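Local coordinates for protein TqaA (Penicillium aethiopicum, PDB 5EJD) that probably carries amino acid or peptide intermediates on a covalently attached 4'-phosphopantetheine arm, as a carrier domain of a nonribosomal peptide synthetase, at residues Leu20-Ile24 with Gly25-Ala29. Sequence-based numbering, arbitrary orientation.
Sequences LDIPI and GTISA
With chi1 at 69°, Thr26 sets its OG1 between its own backbone N and carbonyl carbon, placing the hydroxyl where it can reach back to the carbonyl of Pro23. OG1 donates to Pro23 O at 2.8 Å, lying in the carbonyl plane with a C=O...O angle of 157°. The same oxygen accepts from Thr26 N at 3.0 Å, this donor standing above the plane, so one residue grips Pro23 O twice. Ile27 N bonds to Ile24 O at 3.1 Å; these successive i to i+3 backbone bonds define a short 3-10 turn. The other branch of Thr26, CG2, rests against Pro23 CG at 3.7 Å. Ile22 CD1 packs against both CG1 and CD1 of the buried Ile27, each 3.4 Å away, the two side chains crossing at about a right angle, while Ile24 CD1 approaches Ile27 CD1 more loosely, at 4.3 Å. Ile24 and Ile27 also rest on Ala13 of helix 7-20, which seats the turn on that helix. Thr26 OG1 is hydrogen-bonded to Arg36, whose side chain Ile22 touches. The hydroxyl therefore links the turn to a later part of the same loop, and its bond to the guanidinium probably polarises it into a stronger donor toward Pro23 O.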
loop_
_atom_site.group_PDB
_atom_site.type_symbol
_atom_site.label_atom_id
_atom_site.label_comp_id
_atom_site.label_asym_id
_atom_site.label_seq_id
_atom_site.Cartn_x
_atom_site.Cartn_y
_atom_site.Cartn_z
ATOM N N LEU B 20 2.256 3.128 18.979
ATOM C CA LEU B 20 1.905 1.815 19.487
ATOM C C LEU B 20 0.609 1.845 20.315
ATOM O O LEU B 20 0.113 0.798 20.665
ATOM C CB LEU B 20 3.055 1.243 20.337
ATOM C CG LEU B 20 4.399 1.162 19.620
ATOM C CD1 LEU B 20 5.484 0.782 20.611
ATOM C CD2 LEU B 20 4.394 0.180 18.466
ATOM N N ASP B 21 0.048 3.024 20.595
ATOM C CA ASP B 21 -1.199 3.147 21.384
ATOM C C ASP B 21 -1.049 2.494 22.755
ATOM O O ASP B 21 -1.894 1.738 23.206
ATOM C CB ASP B 21 -2.374 2.541 20.622
ATOM C CG ASP B 21 -3.073 3.556 19.717
ATOM O OD1 ASP B 21 -3.366 4.664 20.234
ATOM O OD2 ASP B 21 -3.299 3.276 18.487
ATOM N N ILE B 22 0.075 2.775 23.385
ATOM C CA ILE B 22 0.366 2.314 24.717
ATOM C C ILE B 22 0.623 3.546 25.582
ATOM O O ILE B 22 0.981 4.590 25.065
ATOM C CB ILE B 22 1.500 1.283 24.783
ATOM C CG1 ILE B 22 2.730 1.683 23.999
ATOM C CG2 ILE B 22 1.027 -0.044 24.207
ATOM C CD1 ILE B 22 3.880 2.144 24.826
ATOM N N PRO B 23 0.372 3.437 26.902
ATOM C CA PRO B 23 0.453 4.655 27.729
ATOM C C PRO B 23 1.896 5.019 28.043
ATOM O O PRO B 23 2.752 4.141 28.252
ATOM C CB PRO B 23 -0.365 4.313 28.990
ATOM C CG PRO B 23 -0.489 2.837 28.996
ATOM C CD PRO B 23 -0.232 2.295 27.618
ATOM N N ILE B 24 2.146 6.320 28.001
ATOM C CA ILE B 24 3.495 6.890 28.108
ATOM C C ILE B 24 4.215 6.448 29.375
ATOM O O ILE B 24 5.415 6.113 29.347
ATOM C CB ILE B 24 3.457 8.435 27.993
ATOM C CG1 ILE B 24 4.858 9.030 28.131
ATOM C CG2 ILE B 24 2.551 9.072 29.042
ATOM C CD1 ILE B 24 5.838 8.607 27.063
ATOM N N GLY B 25 3.468 6.385 30.479
ATOM C CA GLY B 25 4.021 5.914 31.754
ATOM C C GLY B 25 4.646 4.522 31.761
ATOM O O GLY B 25 5.374 4.204 32.705
ATOM N N THR B 26 4.342 3.674 30.765
ATOM C CA THR B 26 4.832 2.306 30.747
ATOM C C THR B 26 6.079 2.140 29.964
ATOM O O THR B 26 6.602 1.028 29.849
ATOM C CB THR B 26 3.816 1.350 30.117
ATOM O OG1 THR B 26 3.699 1.599 28.712
ATOM C CG2 THR B 26 2.463 1.502 30.801
ATOM N N ILE B 27 6.610 3.241 29.447
ATOM C CA ILE B 27 7.743 3.154 28.532
ATOM C C ILE B 27 9.057 3.455 29.249
ATOM O O ILE B 27 9.201 4.505 29.842
ATOM C CB ILE B 27 7.562 4.103 27.336
ATOM C CG1 ILE B 27 6.358 3.679 26.513
ATOM C CG2 ILE B 27 8.790 4.060 26.447
ATOM C CD1 ILE B 27 6.010 4.655 25.444
ATOM N N SER B 28 9.986 2.502 29.232
ATOM C CA SER B 28 11.263 2.703 29.831
ATOM C C SER B 28 12.314 2.790 28.746
ATOM O O SER B 28 12.109 2.357 27.617
ATOM C CB SER B 28 11.597 1.594 30.851
ATOM O OG SER B 28 12.293 0.529 30.249
ATOM N N ALA B 29 13.443 3.376 29.108
ATOM C CA ALA B 29 14.535 3.588 28.188
ATOM C C ALA B 29 15.118 2.315 27.624
ATOM O O ALA B 29 15.745 2.359 26.574
ATOM C CB ALA B 29 15.619 4.412 28.857
#